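Long-range contacts in McyG protein (PDB 4R0M), which binds phenylalanyl-adenylate and probably activates an aromatic starter unit for loading onto its carrier domain in microcystin assembly: residues R17-V22 against L194-I199; Q76-Q81 against L100-S105; Y517-E522 against G546-R551. All coordinates share one frame; numbering follows the deposited sequence.

Contact 1: residues R17-V22 against L194-I199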
ATOM      1  N   ARG A  17       3.169 -24.525  -8.083  1.00 43.38           N
ATOM      2  CA  ARG A  17       4.453 -23.921  -8.413  1.00 41.99           C
ATOM      3  C   ARG A  17       5.070 -23.233  -7.196  1.00 38.93           C
ATOM      4  O   ARG A  17       4.360 -22.825  -6.277  1.00 37.89           O
ATOM      5  CB  ARG A  17       4.280 -22.893  -9.535  1.00 44.10           C
ATOM      6  CG  ARG A  17       4.135 -23.472 -10.933  1.00 46.29           C
ATOM      7  CD  ARG A  17       3.819 -22.365 -11.930  1.00 47.18           C
ATOM      8  NE  ARG A  17       4.220 -22.714 -13.290  1.00 48.86           N
ATOM      9  CZ  ARG A  17       5.414 -22.450 -13.819  1.00 49.96           C
ATOM     10  NH1 ARG A  17       6.346 -21.827 -13.109  1.00 49.86           N
ATOM     11  NH2 ARG A  17       5.679 -22.809 -15.069  1.00 50.81           N
ATOM     12  N   THR A  18       6.395 -23.127  -7.193  1.00 36.54           N
ATOM     13  CA  THR A  18       7.107 -22.278  -6.243  1.00 34.55           C
ATOM     14  C   THR A  18       7.547 -21.015  -6.974  1.00 33.65           C
ATOM     15  O   THR A  18       7.436 -20.933  -8.201  1.00 33.31           O
ATOM     16  CB  THR A  18       8.352 -22.969  -5.655  1.00 34.01           C
ATOM     17  OG1 THR A  18       9.269 -23.287  -6.708  1.00 33.77           O
ATOM     18  CG2 THR A  18       7.968 -24.235  -4.898  1.00 33.50           C
ATOM     19  N   LEU A  19       8.053 -20.039  -6.225  1.00 32.43           N
ATOM     20  CA  LEU A  19       8.515 -18.786  -6.817  1.00 32.15           C
ATOM     21  C   LEU A  19       9.725 -18.980  -7.738  1.00 31.78           C
ATOM     22  O   LEU A  19       9.838 -18.307  -8.762  1.00 31.93           O
ATOM     23  CB  LEU A  19       8.809 -17.742  -5.732  1.00 31.61           C
ATOM     24  CG  LEU A  19       7.589 -17.154  -5.011  1.00 31.28           C
ATOM     25  CD1 LEU A  19       8.009 -16.416  -3.749  1.00 31.33           C
ATOM     26  CD2 LEU A  19       6.786 -16.238  -5.923  1.00 30.90           C
ATOM     27  N   SER A  20      10.608 -19.907  -7.377  1.00 31.56           N
ATOM     28  CA  SER A  20      11.789 -20.217  -8.188  1.00 32.25           C
ATOM     29  C   SER A  20      11.428 -20.748  -9.580  1.00 32.77           C
ATOM     30  O   SER A  20      12.027 -20.340 -10.576  1.00 32.32           O
ATOM     31  CB  SER A  20      12.716 -21.190  -7.455  1.00 31.36           C
ATOM     32  OG  SER A  20      11.976 -22.184  -6.779  1.00 31.97           O
ATOM     33  N   GLU A  21      10.439 -21.637  -9.639  1.00 33.59           N
ATOM     34  CA  GLU A  21       9.940 -22.178 -10.908  1.00 34.81           C
ATOM     35  C   GLU A  21       9.314 -21.096 -11.785  1.00 34.66           C
ATOM     36  O   GLU A  21       9.477 -21.108 -13.008  1.00 35.05           O
ATOM     37  CB  GLU A  21       8.931 -23.304 -10.658  1.00 36.04           C
ATOM     38  CG  GLU A  21       9.555 -24.572 -10.089  1.00 37.79           C
ATOM     39  CD  GLU A  21       8.541 -25.517  -9.468  1.00 39.40           C
ATOM     40  OE1 GLU A  21       7.323 -25.257  -9.569  1.00 40.12           O
ATOM     41  OE2 GLU A  21       8.970 -26.529  -8.872  1.00 40.79           O
ATOM     42  N   VAL A  22       8.604 -20.167 -11.149  1.00 34.12           N
ATOM     43  CA  VAL A  22       7.978 -19.037 -11.839  1.00 33.28           C
ATOM     44  C   VAL A  22       9.023 -18.136 -12.506  1.00 32.85           C
ATOM     45  O   VAL A  22       8.857 -17.735 -13.660  1.00 33.22           O
ATOM     46  CB  VAL A  22       7.061 -18.240 -10.881  1.00 33.30           C
ATOM     47  CG1 VAL A  22       6.746 -16.855 -11.428  1.00 33.21           C
ATOM     48  CG2 VAL A  22       5.776 -19.011 -10.628  1.00 33.15           C
ATOM     49  N   LEU A 194       3.296 -15.265   4.248  1.00 27.79           N
ATOM     50  CA  LEU A 194       2.803 -15.577   2.911  1.00 27.37           C
ATOM     51  C   LEU A 194       3.602 -16.708   2.276  1.00 27.41           C
ATOM     52  O   LEU A 194       4.825 -16.626   2.127  1.00 27.45           O
ATOM     53  CB  LEU A 194       2.805 -14.336   2.012  1.00 26.84           C
ATOM     54  CG  LEU A 194       1.954 -13.130   2.438  1.00 26.67           C
ATOM     55  CD1 LEU A 194       2.149 -11.979   1.463  1.00 26.36           C
ATOM     56  CD2 LEU A 194       0.479 -13.487   2.553  1.00 26.39           C
ATOM     57  N   THR A 195       2.891 -17.771   1.918  1.00 27.34           N
ATOM     58  CA  THR A 195       3.488 -18.929   1.267  1.00 27.48           C
ATOM     59  C   THR A 195       3.566 -18.689  -0.237  1.00 27.77           C
ATOM     60  O   THR A 195       2.945 -17.750  -0.751  1.00 27.87           O
ATOM     61  CB  THR A 195       2.665 -20.204   1.544  1.00 27.18           C
ATOM     62  OG1 THR A 195       1.355 -20.056   0.985  1.00 27.12           O
ATOM     63  CG2 THR A 195       2.544 -20.452   3.041  1.00 26.61           C
ATOM     64  N   HIS A 196       4.330 -19.529  -0.936  1.00 27.79           N
ATOM     65  CA  HIS A 196       4.347 -19.537  -2.401  1.00 28.00           C
ATOM     66  C   HIS A 196       2.952 -19.720  -2.920  1.00 28.25           C
ATOM     67  O   HIS A 196       2.523 -19.023  -3.842  1.00 28.19           O
ATOM     68  CB  HIS A 196       5.216 -20.672  -2.938  1.00 28.07           C
ATOM     69  CG  HIS A 196       6.634 -20.660  -2.427  1.00 27.44           C
ATOM     70  ND1 HIS A 196       7.644 -20.094  -3.110  1.00 27.44           N
ATOM     71  CD2 HIS A 196       7.193 -21.190  -1.267  1.00 27.24           C
ATOM     72  CE1 HIS A 196       8.791 -20.245  -2.422  1.00 27.27           C
ATOM     73  NE2 HIS A 196       8.513 -20.915  -1.294  1.00 27.29           N
ATOM     74  N   HIS A 197       2.234 -20.667  -2.317  1.00 29.04           N
ATOM     75  CA  HIS A 197       0.873 -20.999  -2.720  1.00 29.61           C
ATOM     76  C   HIS A 197      -0.081 -19.857  -2.511  1.00 29.41           C
ATOM     77  O   HIS A 197      -0.973 -19.653  -3.331  1.00 29.53           O
ATOM     78  CB  HIS A 197       0.387 -22.254  -2.002  1.00 30.59           C
ATOM     79  CG  HIS A 197      -0.891 -22.824  -2.574  1.00 31.55           C
ATOM     80  ND1 HIS A 197      -0.961 -23.348  -3.813  1.00 31.97           N
ATOM     81  CD2 HIS A 197      -2.166 -22.943  -2.026  1.00 32.23           C
ATOM     82  CE1 HIS A 197      -2.214 -23.776  -4.049  1.00 32.58           C
ATOM     83  NE2 HIS A 197      -2.952 -23.528  -2.955  1.00 32.64           N
ATOM     84  N   ASN A 198       0.100 -19.105  -1.420  1.00 28.90           N
ATOM     85  CA  ASN A 198      -0.662 -17.870  -1.186  1.00 28.19           C
ATOM     86  C   ASN A 198      -0.501 -16.892  -2.343  1.00 27.66           C
ATOM     87  O   ASN A 198      -1.483 -16.452  -2.940  1.00 27.50           O
ATOM     88  CB  ASN A 198      -0.220 -17.172   0.116  1.00 27.86           C
ATOM     89  CG  ASN A 198      -0.724 -17.863   1.377  1.00 27.40           C
ATOM     90  OD1 ASN A 198      -0.041 -17.860   2.405  1.00 27.19           O
ATOM     91  ND2 ASN A 198      -1.917 -18.447   1.313  1.00 26.84           N
ATOM     92  N   ILE A 199       0.753 -16.571  -2.653  1.00 27.47           N
ATOM     93  CA  ILE A 199       1.099 -15.566  -3.657  1.00 27.77           C
ATOM     94  C   ILE A 199       0.652 -15.982  -5.064  1.00 28.57           C
ATOM     95  O   ILE A 199      -0.005 -15.210  -5.768  1.00 28.06           O
ATOM     96  CB  ILE A 199       2.616 -15.253  -3.624  1.00 27.16           C
ATOM     97  CG1 ILE A 199       2.998 -14.628  -2.276  1.00 27.10           C
ATOM     98  CG2 ILE A 199       3.011 -14.328  -4.771  1.00 26.81           C
ATOM     99  CD1 ILE A 199       4.464 -14.759  -1.914  1.00 26.94           C
TER
HETATM  100  O   HOH W   1       1.685 -22.757  -5.578  1.00 37.90           O
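Thr18 and His196 bring the two backbones to 5.5 Å between their CA atoms, where the first turns of helix 19-27 and helix 196-210 meet. His196 carries the contact. Its CG stands anti to the carbonyl carbon (chi1 -56°), which carries the ring to the start of the other helix. There His196 ND1 accepts the N-H of Leu19, with an N-to-ND1 distance of 3.1 Å. The bond is nearly straight at 161°, though the donor sits 28° out of the ring plane. Thr18 CB lies over one ring face, a CH-pi contact of 4.3 Å to the centroid. Leu19 CB meets the ring edge, and Leu19 CG comes within 3.5 Å of His196 ND1. Further out, Leu19 CD1 touches Ile199 CD1 at 4.3 Å. Trp88 and Phe91 of helix 80-93 also pack on Leu19. A water donates to Arg17 O at 2.8 Å and lies close to His197 ND1. Thr195 and Asn198 form a capping box at the start of helix 196-210. With a phenylalanine in place of His196, the N-H of Leu19 would probably lose its acceptor in a buried setting. A first-turn N-H has no carbonyl one turn earlier in its own helix to bond. Because ND1 accepts here, a neutral His196 would be expected to carry its proton on NE2.

Contact 2: residues Q76-Q81 against L100-S105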
ATOM      1  N   GLN A  76      16.272  -3.401   3.928  1.00 29.10           N
ATOM      2  CA  GLN A  76      16.264  -1.951   4.086  1.00 28.98           C
ATOM      3  C   GLN A  76      16.975  -1.328   2.886  1.00 29.15           C
ATOM      4  O   GLN A  76      18.037  -0.715   3.014  1.00 29.08           O
ATOM      5  CB  GLN A  76      16.939  -1.551   5.402  1.00 29.13           C
ATOM      6  CG  GLN A  76      16.110  -1.856   6.641  1.00 28.88           C
ATOM      7  CD  GLN A  76      14.997  -0.848   6.857  1.00 28.87           C
ATOM      8  OE1 GLN A  76      13.879  -1.018   6.364  1.00 28.34           O
ATOM      9  NE2 GLN A  76      15.305   0.219   7.580  1.00 28.64           N
ATOM     10  N   ILE A  77      16.370  -1.503   1.713  1.00 29.49           N
ATOM     11  CA  ILE A  77      16.985  -1.133   0.444  1.00 29.73           C
ATOM     12  C   ILE A  77      16.110  -0.131  -0.307  1.00 29.80           C
ATOM     13  O   ILE A  77      14.997  -0.461  -0.726  1.00 30.00           O
ATOM     14  CB  ILE A  77      17.215  -2.379  -0.447  1.00 30.24           C
ATOM     15  CG1 ILE A  77      17.974  -3.472   0.325  1.00 30.00           C
ATOM     16  CG2 ILE A  77      17.953  -1.996  -1.722  1.00 30.11           C
ATOM     17  CD1 ILE A  77      17.803  -4.870  -0.236  1.00 29.76           C
ATOM     18  N   ALA A  78      16.622   1.086  -0.478  1.00 29.73           N
ATOM     19  CA  ALA A  78      15.897   2.142  -1.188  1.00 29.57           C
ATOM     20  C   ALA A  78      16.063   2.041  -2.702  1.00 29.40           C
ATOM     21  O   ALA A  78      15.151   2.382  -3.452  1.00 29.84           O
ATOM     22  CB  ALA A  78      16.331   3.516  -0.697  1.00 29.53           C
ATOM     23  N   LYS A  79      17.228   1.575  -3.142  1.00 29.52           N
ATOM     24  CA  LYS A  79      17.529   1.448  -4.565  1.00 29.73           C
ATOM     25  C   LYS A  79      16.844   0.220  -5.166  1.00 29.83           C
ATOM     26  O   LYS A  79      17.146  -0.917  -4.796  1.00 30.03           O
ATOM     27  CB  LYS A  79      19.042   1.385  -4.776  1.00 29.53           C
ATOM     28  CG  LYS A  79      19.496   1.725  -6.182  1.00 29.73           C
ATOM     29  CD  LYS A  79      21.009   1.627  -6.289  1.00 30.04           C
ATOM     30  CE  LYS A  79      21.488   1.854  -7.713  1.00 29.83           C
ATOM     31  NZ  LYS A  79      22.962   1.670  -7.800  1.00 30.22           N
ATOM     32  N   ASN A  80      15.923   0.463  -6.095  1.00 30.37           N
ATOM     33  CA  ASN A  80      15.132  -0.596  -6.722  1.00 31.32           C
ATOM     34  C   ASN A  80      15.955  -1.646  -7.474  1.00 31.87           C
ATOM     35  O   ASN A  80      15.581  -2.817  -7.512  1.00 31.60           O
ATOM     36  CB  ASN A  80      14.050   0.007  -7.627  1.00 31.70           C
ATOM     37  CG  ASN A  80      12.951   0.708  -6.837  1.00 32.26           C
ATOM     38  OD1 ASN A  80      12.971   0.727  -5.606  1.00 32.85           O
ATOM     39  ND2 ASN A  80      11.983   1.281  -7.545  1.00 32.08           N
ATOM     40  N   GLN A  81      17.079  -1.219  -8.051  1.00 33.29           N
ATOM     41  CA  GLN A  81      17.996  -2.115  -8.764  1.00 33.79           C
ATOM     42  C   GLN A  81      18.695  -3.098  -7.824  1.00 33.17           C
ATOM     43  O   GLN A  81      19.288  -4.080  -8.278  1.00 33.47           O
ATOM     44  CB  GLN A  81      19.049  -1.319  -9.545  1.00 35.23           C
ATOM     45  CG  GLN A  81      18.494  -0.403 -10.628  1.00 37.63           C
ATOM     46  CD  GLN A  81      18.265   1.023 -10.143  1.00 39.58           C
ATOM     47  OE1 GLN A  81      17.436   1.278  -9.260  1.00 39.88           O
ATOM     48  NE2 GLN A  81      18.998   1.964 -10.730  1.00 39.35           N
ATOM     49  N   LEU A 100      11.063  -4.057   4.866  1.00 25.91           N
ATOM     50  CA  LEU A 100      10.508  -3.011   5.715  1.00 26.06           C
ATOM     51  C   LEU A 100      10.748  -1.642   5.085  1.00 26.04           C
ATOM     52  O   LEU A 100      11.690  -1.465   4.311  1.00 25.08           O
ATOM     53  CB  LEU A 100      11.097  -3.083   7.130  1.00 25.69           C
ATOM     54  CG  LEU A 100      10.756  -4.316   7.983  1.00 25.62           C
ATOM     55  CD1 LEU A 100      11.647  -4.384   9.214  1.00 25.63           C
ATOM     56  CD2 LEU A 100       9.287  -4.352   8.381  1.00 25.24           C
ATOM     57  N   THR A 101       9.876  -0.691   5.413  1.00 26.58           N
ATOM     58  CA  THR A 101       9.973   0.676   4.914  1.00 27.10           C
ATOM     59  C   THR A 101      11.315   1.286   5.303  1.00 27.56           C
ATOM     60  O   THR A 101      11.753   1.166   6.448  1.00 27.47           O
ATOM     61  CB  THR A 101       8.825   1.551   5.466  1.00 27.59           C
ATOM     62  OG1 THR A 101       7.566   0.954   5.130  1.00 27.92           O
ATOM     63  CG2 THR A 101       8.874   2.971   4.891  1.00 27.33           C
ATOM     64  N   VAL A 102      11.971   1.912   4.330  1.00 28.30           N
ATOM     65  CA  VAL A 102      13.182   2.683   4.577  1.00 29.33           C
ATOM     66  C   VAL A 102      12.801   3.967   5.316  1.00 29.86           C
ATOM     67  O   VAL A 102      11.930   4.714   4.871  1.00 30.03           O
ATOM     68  CB  VAL A 102      13.927   2.990   3.257  1.00 29.96           C
ATOM     69  CG1 VAL A 102      14.956   4.099   3.441  1.00 30.15           C
ATOM     70  CG2 VAL A 102      14.591   1.727   2.718  1.00 30.07           C
ATOM     71  N   ALA A 103      13.443   4.194   6.460  1.00 30.53           N
ATOM     72  CA  ALA A 103      13.169   5.360   7.299  1.00 30.90           C
ATOM     73  C   ALA A 103      13.542   6.666   6.597  1.00 31.14           C
ATOM     74  O   ALA A 103      14.487   6.686   5.804  1.00 31.21           O
ATOM     75  CB  ALA A 103      13.907   5.238   8.624  1.00 30.69           C
ATOM     76  N   PRO A 104      12.790   7.756   6.871  1.00 31.44           N
ATOM     77  CA  PRO A 104      13.143   9.083   6.345  1.00 31.53           C
ATOM     78  C   PRO A 104      14.488   9.572   6.881  1.00 31.74           C
ATOM     79  O   PRO A 104      15.198  10.302   6.188  1.00 32.29           O
ATOM     80  CB  PRO A 104      11.998   9.985   6.830  1.00 31.50           C
ATOM     81  CG  PRO A 104      11.323   9.228   7.922  1.00 31.67           C
ATOM     82  CD  PRO A 104      11.504   7.776   7.592  1.00 31.43           C
ATOM     83  N   SER A 105      14.823   9.169   8.106  1.00 32.23           N
ATOM     84  CA  SER A 105      16.165   9.354   8.663  1.00 32.47           C
ATOM     85  C   SER A 105      16.424   8.309   9.744  1.00 32.48           C
ATOM     86  O   SER A 105      15.486   7.711  10.274  1.00 32.05           O
ATOM     87  CB  SER A 105      16.353  10.772   9.220  1.00 32.40           C
ATOM     88  OG  SER A 105      15.549  10.990  10.362  1.00 33.24           O
TER
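Val102 packs its CG2 methyl onto the backbone of Gln76-Ala78. The apolar part of the contact centres on this methyl. Val102 CG2 is 3.8 Å from Ile77 N and 3.9 Å from Gln76 C, and it reaches Ala78 CB at 4.2 Å. With CG1 anti to the backbone N (chi1 164°), CG2 is the branch that covers the chain. The polar part belongs to Gln76. Its side chain bends at chi2 (-77°), which brings the amide beside the main-chain carbonyls of Leu100 and Thr101. Other polar groups find partners outside the two segments. Asp131 takes the N-H groups of Ala78 and Lys79, and Thr101 OG1 bonds Asp225. Strand 72-76, helix 80-93 and strand 96-99 form a beta-alpha-beta crossover in the parallel sheet, and the contact joins the loops after its two strands. The side chain of Thr101 is about 9 Å from the bound phenylalanyl-adenylate. A valine methyl on backbone gives the contact little directional hold between the segments; Asp131 and Asp225 fix the two loops separately.

Contact 3: residues Y517-E522 against G546-R551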
ATOM      1  N   TYR A 517     -11.906  20.806  16.449  1.00 41.31           N
ATOM      2  CA  TYR A 517     -10.530  21.276  16.293  1.00 41.79           C
ATOM      3  C   TYR A 517     -10.018  21.051  14.874  1.00 41.89           C
ATOM      4  O   TYR A 517     -10.288  20.014  14.264  1.00 42.37           O
ATOM      5  CB  TYR A 517      -9.600  20.580  17.291  1.00 42.07           C
ATOM      6  CG  TYR A 517     -10.017  20.713  18.740  1.00 42.16           C
ATOM      7  CD1 TYR A 517      -9.691  21.852  19.478  1.00 42.52           C
ATOM      8  CD2 TYR A 517     -10.734  19.698  19.373  1.00 42.31           C
ATOM      9  CE1 TYR A 517     -10.071  21.976  20.807  1.00 42.83           C
ATOM     10  CE2 TYR A 517     -11.118  19.811  20.701  1.00 42.45           C
ATOM     11  CZ  TYR A 517     -10.782  20.952  21.412  1.00 42.77           C
ATOM     12  OH  TYR A 517     -11.162  21.069  22.729  1.00 43.16           O
ATOM     13  N   VAL A 518      -9.287  22.034  14.357  1.00 42.06           N
ATOM     14  CA  VAL A 518      -8.633  21.927  13.055  1.00 42.26           C
ATOM     15  C   VAL A 518      -7.154  22.252  13.234  1.00 42.43           C
ATOM     16  O   VAL A 518      -6.786  23.406  13.464  1.00 42.46           O
ATOM     17  CB  VAL A 518      -9.267  22.859  11.995  1.00 42.87           C
ATOM     18  CG1 VAL A 518      -8.592  22.674  10.643  1.00 41.85           C
ATOM     19  CG2 VAL A 518     -10.761  22.601  11.866  1.00 42.54           C
ATOM     20  N   ILE A 519      -6.313  21.226  13.124  1.00 43.13           N
ATOM     21  CA  ILE A 519      -4.889  21.349  13.439  1.00 42.58           C
ATOM     22  C   ILE A 519      -3.992  21.248  12.200  1.00 43.24           C
ATOM     23  O   ILE A 519      -3.931  20.197  11.555  1.00 42.96           O
ATOM     24  CB  ILE A 519      -4.444  20.291  14.473  1.00 42.06           C
ATOM     25  CG1 ILE A 519      -5.457  20.190  15.621  1.00 41.55           C
ATOM     26  CG2 ILE A 519      -3.047  20.616  14.990  1.00 42.09           C
ATOM     27  CD1 ILE A 519      -5.552  18.814  16.246  1.00 40.85           C
ATOM     28  N   PRO A 520      -3.291  22.350  11.865  1.00 43.81           N
ATOM     29  CA  PRO A 520      -2.266  22.340  10.825  1.00 44.30           C
ATOM     30  C   PRO A 520      -1.061  21.514  11.260  1.00 45.61           C
ATOM     31  O   PRO A 520      -0.712  21.499  12.444  1.00 46.32           O
ATOM     32  CB  PRO A 520      -1.868  23.816  10.702  1.00 44.39           C
ATOM     33  CG  PRO A 520      -3.007  24.579  11.285  1.00 44.08           C
ATOM     34  CD  PRO A 520      -3.523  23.706  12.387  1.00 44.00           C
ATOM     35  N   LEU A 521      -0.441  20.830  10.305  1.00 46.33           N
ATOM     36  CA  LEU A 521       0.712  19.988  10.590  1.00 46.87           C
ATOM     37  C   LEU A 521       1.806  20.099   9.543  1.00 47.34           C
ATOM     38  O   LEU A 521       1.532  20.250   8.349  1.00 46.88           O
ATOM     39  CB  LEU A 521       0.288  18.526  10.744  1.00 46.87           C
ATOM     40  CG  LEU A 521      -0.021  18.048  12.162  1.00 47.13           C
ATOM     41  CD1 LEU A 521      -0.708  16.693  12.120  1.00 46.95           C
ATOM     42  CD2 LEU A 521       1.251  17.982  13.000  1.00 47.21           C
ATOM     43  N   GLU A 522       3.050  20.038  10.009  1.00 48.22           N
ATOM     44  CA  GLU A 522       4.206  19.936   9.125  1.00 49.19           C
ATOM     45  C   GLU A 522       4.158  18.592   8.407  1.00 48.65           C
ATOM     46  O   GLU A 522       3.870  17.561   9.022  1.00 46.94           O
ATOM     47  CB  GLU A 522       5.528  20.112   9.893  1.00 50.12           C
ATOM     48  CG  GLU A 522       5.529  19.613  11.335  1.00 50.61           C
ATOM     49  CD  GLU A 522       4.907  20.601  12.314  1.00 51.35           C
ATOM     50  OE1 GLU A 522       3.906  20.233  12.967  1.00 51.10           O
ATOM     51  OE2 GLU A 522       5.411  21.744  12.430  1.00 50.30           O
ATOM     52  N   GLY A 546      -1.775  15.629  24.904  1.00 46.69           N
ATOM     53  CA  GLY A 546      -1.927  15.906  23.485  1.00 44.53           C
ATOM     54  C   GLY A 546      -0.744  16.647  22.899  1.00 43.66           C
ATOM     55  O   GLY A 546      -0.282  17.651  23.452  1.00 42.78           O
ATOM     56  N   LEU A 547      -0.268  16.141  21.764  1.00 42.41           N
ATOM     57  CA  LEU A 547       0.875  16.703  21.055  1.00 42.02           C
ATOM     58  C   LEU A 547       0.571  18.080  20.452  1.00 41.89           C
ATOM     59  O   LEU A 547       1.480  18.892  20.261  1.00 40.87           O
ATOM     60  CB  LEU A 547       1.329  15.726  19.961  1.00 41.43           C
ATOM     61  CG  LEU A 547       2.701  15.885  19.300  1.00 41.21           C
ATOM     62  CD1 LEU A 547       3.827  15.609  20.286  1.00 40.92           C
ATOM     63  CD2 LEU A 547       2.813  14.963  18.093  1.00 40.65           C
ATOM     64  N   PHE A 548      -0.706  18.337  20.173  1.00 42.85           N
ATOM     65  CA  PHE A 548      -1.125  19.559  19.475  1.00 44.22           C
ATOM     66  C   PHE A 548      -1.691  20.645  20.397  1.00 44.23           C
ATOM     67  O   PHE A 548      -2.005  21.747  19.933  1.00 44.25           O
ATOM     68  CB  PHE A 548      -2.151  19.234  18.377  1.00 44.68           C
ATOM     69  CG  PHE A 548      -1.832  17.999  17.579  1.00 44.78           C
ATOM     70  CD1 PHE A 548      -0.693  17.938  16.781  1.00 45.08           C
ATOM     71  CD2 PHE A 548      -2.683  16.899  17.614  1.00 45.11           C
ATOM     72  CE1 PHE A 548      -0.404  16.799  16.042  1.00 45.25           C
ATOM     73  CE2 PHE A 548      -2.401  15.759  16.874  1.00 45.45           C
ATOM     74  CZ  PHE A 548      -1.260  15.710  16.087  1.00 45.51           C
ATOM     75  N   SER A 549      -1.819  20.334  21.689  1.00 44.13           N
ATOM     76  CA  SER A 549      -2.408  21.252  22.678  1.00 43.88           C
ATOM     77  C   SER A 549      -1.835  22.669  22.610  1.00 44.27           C
ATOM     78  O   SER A 549      -2.570  23.648  22.740  1.00 44.33           O
ATOM     79  CB  SER A 549      -2.263  20.689  24.091  1.00 42.69           C
ATOM     80  OG  SER A 549      -3.040  19.515  24.246  1.00 42.86           O
ATOM     81  N   SER A 550      -0.525  22.759  22.391  1.00 45.16           N
ATOM     82  CA  SER A 550       0.171  24.037  22.257  1.00 47.32           C
ATOM     83  C   SER A 550      -0.289  24.797  21.014  1.00 48.17           C
ATOM     84  O   SER A 550      -0.616  25.987  21.091  1.00 47.68           O
ATOM     85  CB  SER A 550       1.685  23.820  22.205  1.00 20.00           C
ATOM     86  OG  SER A 550       2.370  25.048  22.030  1.00 20.00           O
ATOM     87  N   ARG A 551      -0.306  24.101  19.878  1.00 49.05           N
ATOM     88  CA  ARG A 551      -0.745  24.674  18.609  1.00 49.27           C
ATOM     89  C   ARG A 551      -2.226  25.051  18.657  1.00 49.08           C
ATOM     90  O   ARG A 551      -2.609  26.111  18.164  1.00 49.07           O
ATOM     91  CB  ARG A 551      -0.460  23.706  17.453  1.00 49.88           C
ATOM     92  CG  ARG A 551      -0.583  24.327  16.071  1.00 50.56           C
ATOM     93  CD  ARG A 551       0.168  23.521  15.025  1.00 51.52           C
ATOM     94  NE  ARG A 551       1.616  23.635  15.183  1.00 52.91           N
ATOM     95  CZ  ARG A 551       2.513  23.067  14.383  1.00 53.51           C
ATOM     96  NH1 ARG A 551       2.125  22.331  13.348  1.00 53.74           N
ATOM     97  NH2 ARG A 551       3.806  23.238  14.619  1.00 53.66           N
TER
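Arg551 of helix 549-558 bonds Pro520 and Glu522 and supplies every hydrogen bond between the two segments. Its chain bends at chi3 (-71°), which presents the guanidinium end-on to Glu522. NH1 and NH2 of Arg551 each take one carboxylate oxygen. Arg551 NH2 gives a straight bond to Glu522 OE2 at 3.1 Å, on the syn lone pair and in the guanidinium plane. Arg551 NH1 meets Glu522 OE1 at 2.8 Å, also on the syn side but less straight. The two flat groups are turned 46° against each other, so the salt bridge is two-pronged but twisted. Arg551 NH1 has a second acceptor, Pro520 O at 3.1 Å, with the oxygen in the guanidinium plane and the donor above the carbonyl plane. The positive end of Arg551 thus also satisfies a carbonyl at the end of the strand. A long, weak ion pair to Glu494 adds to this cluster. The next carbonyl, Leu521 O, accepts from Ser487 OG instead. Beside the polar cluster lies the buried Phe548 ring. Ile519 CD1 touches Phe548 CD2 at 3.7 Å. Leu521 CD2 reaches Phe548 CE1 at the same separation, 3.7 Å. Both aliphatic side chains cross Phe548 at about a right angle. Phe543 of helix 536-545 also packs on Ile519, while the backbone of Ile519 pairs with strand 479-486. Helices laid on a small three-stranded sheet in this way fit the C-terminal subdomain of an adenylation enzyme.

Overall arrangement
Contacts 1 and 2 lie in the large N-terminal part of the adenylation domain, contact 3 in what fits its C-terminal subdomain. Contact 2 is nested within the loop closed by contact 1. Contacts 1 and 3 lie on opposite sides of the chain's centre, their own centres about 46 Å apart. Helix 80-93 links the first two: it starts in contact 2 and packs on Leu19 of contact 1. Contacts 1 and 3 are buried; contact 2 is only partly so. Burial alone does not set their chemistry. In contact 1 an imidazole from one helix start accepts a backbone N-H of the other. In contact 2 loops meet mainly through a methyl. In contact 3 a salt bridge flanks an aromatic core.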